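Local coordinates for histidine triad protein (PDB 1Y23) that probably binds nucleotides and hydrolyses nucleoside phosphoramidate-type substrates, as its PKCI-1-like (Hint) relatives do, and carries a bound zinc ion, at residues K62-F65 with H66-K70; Q132-S135 with S136-K140; D124-P128 with E129-N133. One frame throughout, in Å; residues are numbered along the deposited sequence.

Interaction 1. Residues K62-F65 with H66-K70; sequences KQYF and HAVPK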
# COMPACT_ATOMS: atom_id res chain seq x y z
N LYS B 62 -13.92 -4.04 1.85
CA LYS B 62 -14.28 -5.21 1.05
C LYS B 62 -14.61 -4.83 -0.40
O LYS B 62 -14.27 -5.56 -1.33
CB LYS B 62 -15.47 -5.93 1.70
CG LYS B 62 -16.03 -7.10 0.89
CD LYS B 62 -17.35 -7.60 1.50
CE LYS B 62 -17.97 -8.70 0.67
NZ LYS B 62 -19.27 -9.19 1.23
N GLN B 63 -15.28 -3.70 -0.60
CA GLN B 63 -15.66 -3.25 -1.94
C GLN B 63 -14.49 -2.56 -2.65
O GLN B 63 -14.66 -2.09 -3.78
CB GLN B 63 -16.83 -2.26 -1.87
CG GLN B 63 -17.93 -2.64 -0.89
CD GLN B 63 -18.88 -1.48 -0.63
OE1 GLN B 63 -18.45 -0.33 -0.49
NE2 GLN B 63 -20.17 -1.77 -0.54
N TYR B 64 -13.33 -2.50 -2.01
CA TYR B 64 -12.18 -1.83 -2.60
C TYR B 64 -10.93 -2.64 -2.92
O TYR B 64 -10.53 -2.72 -4.08
CB TYR B 64 -11.74 -0.66 -1.72
CG TYR B 64 -10.48 0.01 -2.21
CD1 TYR B 64 -10.52 0.94 -3.25
CD2 TYR B 64 -9.24 -0.33 -1.67
CE1 TYR B 64 -9.35 1.51 -3.75
CE2 TYR B 64 -8.05 0.23 -2.16
CZ TYR B 64 -8.12 1.16 -3.20
OH TYR B 64 -6.96 1.72 -3.70
N PHE B 65 -10.32 -3.22 -1.90
CA PHE B 65 -9.06 -3.95 -2.08
C PHE B 65 -8.97 -5.05 -3.12
O PHE B 65 -7.91 -5.24 -3.71
CB PHE B 65 -8.58 -4.52 -0.74
CG PHE B 65 -7.18 -5.09 -0.80
CD1 PHE B 65 -6.09 -4.26 -1.05
CD2 PHE B 65 -6.96 -6.45 -0.64
CE1 PHE B 65 -4.80 -4.78 -1.15
CE2 PHE B 65 -5.67 -6.99 -0.74
CZ PHE B 65 -4.59 -6.15 -0.99
N HIS B 66 -10.06 -5.78 -3.35
CA HIS B 66 -10.00 -6.87 -4.33
C HIS B 66 -9.54 -6.38 -5.71
O HIS B 66 -8.87 -7.10 -6.45
CB HIS B 66 -11.36 -7.57 -4.45
CG HIS B 66 -12.38 -6.80 -5.23
ND1 HIS B 66 -13.23 -5.89 -4.65
CD2 HIS B 66 -12.62 -6.75 -6.56
CE1 HIS B 66 -13.95 -5.30 -5.59
NE2 HIS B 66 -13.60 -5.81 -6.76
N ALA B 67 -9.89 -5.14 -6.05
CA ALA B 67 -9.49 -4.59 -7.35
C ALA B 67 -7.97 -4.38 -7.48
O ALA B 67 -7.43 -4.45 -8.58
CB ALA B 67 -10.23 -3.27 -7.61
N VAL B 68 -7.30 -4.13 -6.36
CA VAL B 68 -5.85 -3.90 -6.38
C VAL B 68 -5.05 -5.04 -7.01
O VAL B 68 -4.23 -4.82 -7.90
CB VAL B 68 -5.33 -3.60 -4.94
CG1 VAL B 68 -3.80 -3.58 -4.91
CG2 VAL B 68 -5.88 -2.26 -4.48
N PRO B 69 -5.28 -6.28 -6.56
CA PRO B 69 -4.54 -7.41 -7.13
C PRO B 69 -4.84 -7.59 -8.62
O PRO B 69 -3.93 -7.81 -9.42
CB PRO B 69 -5.04 -8.60 -6.30
CG PRO B 69 -5.31 -7.96 -4.96
CD PRO B 69 -6.04 -6.71 -5.37
N LYS B 70 -6.11 -7.47 -8.98
CA LYS B 70 -6.52 -7.61 -10.38
C LYS B 70 -5.79 -6.60 -11.25
O LYS B 70 -5.18 -6.95 -12.26
CB LYS B 70 -8.03 -7.42 -10.52
CG LYS B 70 -8.89 -8.40 -9.75
CD LYS B 70 -10.36 -8.05 -9.91
CE LYS B 70 -11.28 -9.13 -9.38
NZ LYS B 70 -11.18 -9.31 -7.93
O HOH W 1 -11.95 -6.79 -1.11
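With CG anti to the backbone N (chi1 -171°), the Phe65 ring lies obliquely beside Val68, its CD1 4.0 Å from Val68 CG2. Tyr64 CE2 approaches the same methyl, Val68 CG2, also at 4.0 Å; one branch of the valine thus serves both rings, each meeting it obliquely. His66 instead places CG between its own backbone N and carbonyl carbon (chi1 76°), folding the imidazole back toward the end of helix 58-62. There ND1 makes a weak, 3.5 Å hydrogen bond to Lys62 O, which also receives a bond from a water 2.6 Å away; that water in turn weakly accepts from His66 N. Ala67 N bonds to Tyr64 O at 3.2 Å. Beyond the turn, Tyr64 OH is bonded to Val44 O, and the Phe65 ring stacks on Phe65 of the second subunit. Cutting the Phe65 side chain back to a methyl, as in an alanine here, is likely to take from Val68 one of its two aromatic neighbours and to leave Phe65 of the second subunit without its stacking partner. The chemistry is divided accordingly: aromatic and aliphatic side chains make the buried face, which continues into the dimer interface, while backbone bonds, a weak imidazole bond and a water tie the turn.

Interaction 2. Residues Q132-S135 with S136-K140; sequences QNIS and SSIAK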
# COMPACT_ATOMS: atom_id res chain seq x y z
N GLN B 132 8.63 -5.02 22.29
CA GLN B 132 7.54 -5.73 22.93
C GLN B 132 6.56 -4.77 23.63
O GLN B 132 5.35 -5.02 23.67
CB GLN B 132 8.11 -6.74 23.94
CG GLN B 132 7.39 -8.08 23.97
CD GLN B 132 7.13 -8.64 22.57
OE1 GLN B 132 6.18 -8.24 21.91
NE2 GLN B 132 7.99 -9.57 22.12
N ASN B 133 7.10 -3.69 24.19
CA ASN B 133 6.28 -2.69 24.87
C ASN B 133 5.51 -1.87 23.83
O ASN B 133 4.33 -1.56 24.02
CB ASN B 133 7.14 -1.76 25.73
CG ASN B 133 7.76 -2.47 26.92
OD1 ASN B 133 7.18 -3.41 27.47
ND2 ASN B 133 8.94 -2.01 27.34
N ILE B 134 6.20 -1.54 22.74
CA ILE B 134 5.60 -0.77 21.65
C ILE B 134 4.46 -1.56 21.02
O ILE B 134 3.32 -1.09 20.94
CB ILE B 134 6.64 -0.44 20.56
CG1 ILE B 134 7.73 0.48 21.15
CG2 ILE B 134 5.95 0.21 19.36
CD1 ILE B 134 8.87 0.79 20.19
N SER B 135 4.75 -2.78 20.58
CA SER B 135 3.74 -3.61 19.95
C SER B 135 2.60 -3.87 20.92
O SER B 135 1.42 -3.83 20.55
CB SER B 135 4.33 -4.95 19.49
OG SER B 135 4.74 -5.75 20.59
N SER B 136 2.94 -4.12 22.18
CA SER B 136 1.93 -4.39 23.19
C SER B 136 0.97 -3.22 23.34
O SER B 136 -0.22 -3.41 23.60
CB SER B 136 2.59 -4.71 24.53
OG SER B 136 1.62 -5.13 25.47
N SER B 137 1.48 -2.00 23.18
CA SER B 137 0.64 -0.81 23.30
C SER B 137 -0.31 -0.66 22.12
O SER B 137 -1.47 -0.32 22.30
CB SER B 137 1.51 0.45 23.37
OG SER B 137 2.40 0.39 24.46
N ILE B 138 0.20 -0.90 20.92
CA ILE B 138 -0.64 -0.77 19.73
C ILE B 138 -1.71 -1.84 19.77
O ILE B 138 -2.87 -1.58 19.47
CB ILE B 138 0.15 -0.96 18.44
CG1 ILE B 138 1.33 0.01 18.40
CG2 ILE B 138 -0.76 -0.73 17.25
CD1 ILE B 138 2.23 -0.20 17.20
N ALA B 139 -1.30 -3.04 20.16
CA ALA B 139 -2.22 -4.16 20.23
C ALA B 139 -3.39 -3.89 21.17
O ALA B 139 -4.53 -4.21 20.83
CB ALA B 139 -1.47 -5.42 20.65
N LYS B 140 -3.13 -3.31 22.34
CA LYS B 140 -4.19 -3.02 23.31
C LYS B 140 -5.32 -2.18 22.72
O LYS B 140 -6.49 -2.39 23.04
CB LYS B 140 -3.64 -2.31 24.56
CG LYS B 140 -2.97 -3.25 25.58
CD LYS B 140 -2.57 -2.54 26.89
CE LYS B 140 -1.43 -1.52 26.68
NZ LYS B 140 -1.00 -0.87 27.96
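The backbone runs through 132-140 as regular helix, with i to i+4 bonds such as Ile138 N to Ile134 O (3.1 Å) and Ala139 N to Ser135 O (2.9 Å). Ser137 adds a side-chain bond to this pattern. Its OG stands beside its own backbone N and anti to the carbonyl carbon (chi1 -59°), which turns the hydroxyl back along the helix to donate to Asn133 O at 2.8 Å. Ser137 N bonds to the same oxygen at 3.0 Å, and the two donors arrive from opposite faces of the carbonyl plane, so a single residue grips Asn133 O twice. This is the familiar way in which a serine within an alpha-helix satisfies its hydroxyl on the preceding turn. Ser135 does likewise with Leu131 O, its OG lying between backbone N and carbonyl carbon. On the apolar side of helix 128-141, Ile134 CG2 comes within 4.3 Å of Ile138 CD1, a loose touch one turn apart. Ile138 CG1 also rests 3.4 Å from Ile134 O. These isoleucines face the second subunit, Ile134 packing on its Phe79 and Ile138 on its Val22, while Ser135 packs on Lys21 of that chain.

Interaction 3. Residues D124-P128 with E129-N133; sequences DDYKP and EDLQN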
# COMPACT_ATOMS: atom_id res chain seq x y z
N ASP B 124 19.36 -1.01 15.54
CA ASP B 124 20.24 -0.92 16.71
C ASP B 124 19.79 0.12 17.71
O ASP B 124 20.48 0.36 18.70
CB ASP B 124 21.68 -0.63 16.29
CG ASP B 124 22.24 -1.69 15.35
OD1 ASP B 124 21.96 -2.90 15.56
OD2 ASP B 124 22.98 -1.32 14.41
N ASP B 125 18.65 0.75 17.47
CA ASP B 125 18.15 1.75 18.40
C ASP B 125 17.03 1.19 19.26
O ASP B 125 16.47 1.90 20.10
CB ASP B 125 17.65 2.99 17.67
CG ASP B 125 18.71 3.62 16.80
OD1 ASP B 125 18.53 4.79 16.40
OD2 ASP B 125 19.72 2.95 16.50
N TYR B 126 16.70 -0.09 19.06
CA TYR B 126 15.63 -0.72 19.83
C TYR B 126 16.03 -2.08 20.39
O TYR B 126 16.58 -2.91 19.66
CB TYR B 126 14.38 -0.92 18.97
CG TYR B 126 13.77 0.34 18.39
CD1 TYR B 126 14.31 0.95 17.26
CD2 TYR B 126 12.62 0.90 18.95
CE1 TYR B 126 13.73 2.09 16.71
CE2 TYR B 126 12.03 2.03 18.41
CZ TYR B 126 12.59 2.63 17.30
OH TYR B 126 12.00 3.76 16.78
N LYS B 127 15.73 -2.30 21.66
CA LYS B 127 16.02 -3.58 22.31
C LYS B 127 14.76 -4.44 22.24
O LYS B 127 13.65 -3.93 22.08
CB LYS B 127 16.40 -3.38 23.79
CG LYS B 127 17.81 -2.85 24.02
CD LYS B 127 18.24 -3.05 25.47
CE LYS B 127 17.26 -2.39 26.45
NZ LYS B 127 17.14 -0.92 26.19
N PRO B 128 14.91 -5.77 22.37
CA PRO B 128 13.76 -6.67 22.30
C PRO B 128 12.61 -6.29 23.23
O PRO B 128 11.44 -6.47 22.88
CB PRO B 128 14.36 -8.03 22.65
CG PRO B 128 15.54 -7.68 23.50
CD PRO B 128 16.13 -6.50 22.74
N GLU B 129 12.92 -5.75 24.40
CA GLU B 129 11.85 -5.39 25.32
C GLU B 129 11.13 -4.11 24.92
O GLU B 129 9.95 -3.95 25.22
CB GLU B 129 12.38 -5.24 26.74
CG GLU B 129 11.67 -6.15 27.72
CD GLU B 129 11.83 -5.69 29.15
OE1 GLU B 129 12.98 -5.35 29.54
OE2 GLU B 129 10.82 -5.68 29.89
N ASP B 130 11.83 -3.20 24.24
CA ASP B 130 11.20 -1.96 23.81
C ASP B 130 10.16 -2.30 22.74
O ASP B 130 9.01 -1.84 22.80
CB ASP B 130 12.24 -1.00 23.22
CG ASP B 130 13.39 -0.72 24.18
OD1 ASP B 130 13.13 -0.40 25.36
OD2 ASP B 130 14.55 -0.82 23.73
N LEU B 131 10.57 -3.12 21.78
CA LEU B 131 9.71 -3.56 20.69
C LEU B 131 8.45 -4.22 21.25
O LEU B 131 7.34 -3.99 20.75
CB LEU B 131 10.47 -4.54 19.79
CG LEU B 131 11.07 -4.01 18.48
CD1 LEU B 131 11.57 -2.58 18.64
CD2 LEU B 131 12.20 -4.94 18.05
N GLN B 132 8.63 -5.02 22.29
CA GLN B 132 7.54 -5.73 22.93
C GLN B 132 6.56 -4.77 23.63
O GLN B 132 5.35 -5.02 23.67
CB GLN B 132 8.11 -6.74 23.94
CG GLN B 132 7.39 -8.08 23.97
CD GLN B 132 7.13 -8.64 22.57
OE1 GLN B 132 6.18 -8.24 21.91
NE2 GLN B 132 7.99 -9.57 22.12
N ASN B 133 7.10 -3.69 24.19
CA ASN B 133 6.28 -2.69 24.87
C ASN B 133 5.51 -1.87 23.83
O ASN B 133 4.33 -1.56 24.02
CB ASN B 133 7.14 -1.76 25.73
CG ASN B 133 7.76 -2.47 26.92
OD1 ASN B 133 7.18 -3.41 27.47
ND2 ASN B 133 8.94 -2.01 27.34
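Leu131 lays its CD1 methyl against the base of the Tyr126 side chain, 3.3 Å from Tyr126 CB and 3.6 Å from Tyr126 CD2. The two side chains cross at about a right angle, and the methyl meets the ring obliquely. Nearby, Asp130 turns its carboxylate back toward the start of the helix: CG lies anti to its carbonyl carbon (chi1 -55°), and OD2 accepts from Lys127 N at 2.8 Å. The N-H reaches that oxygen on its anti side, 19° out of the carboxylate plane. The Lys127 chain, bent at its last two torsions, curls round to the same oxygen, so that NZ forms a salt bridge with Asp130 OD2 at 3.6 Å; one carboxylate oxygen therefore serves both the amide and the ammonium group. Lys127 O receives Leu131 N in a bond of 3.2 Å and, more weakly, Asp130 N. One residue further along, Gln132 N bonds to Pro128 O. Tyr126 and Leu131 also pack against the second subunit, on its Gln36 and Ala20 respectively. With Pro128 at N1 and the N3 carboxylate of Asp130 accepting from the N-cap amide of Lys127, this is one half of a capping box at the start of helix 128-141.

Interaction 1 is the buried contact of the three, where helix 58-62 gives way to helix 67-79; its side chains meet mainly as aromatic and aliphatic groups, with a weak imidazole bond and a water at the turn. Interactions 2 and 3 both belong to helix 128-141, share Gln132 and Asn133, and touch where Ile134 CD1 meets Tyr126 CE2 at 3.8 Å. Interaction 3, at the surface, starts that helix with charge and capping, whereas interaction 2, partly buried, continues it with hydroxyl-to-carbonyl bonds and a small apolar side. All three reach the second subunit, interaction 1 through phenylalanine stacking, interaction 2 through helix 128-141 and interaction 3 through Tyr126 before it as well as Leu131 and Gln132 on it.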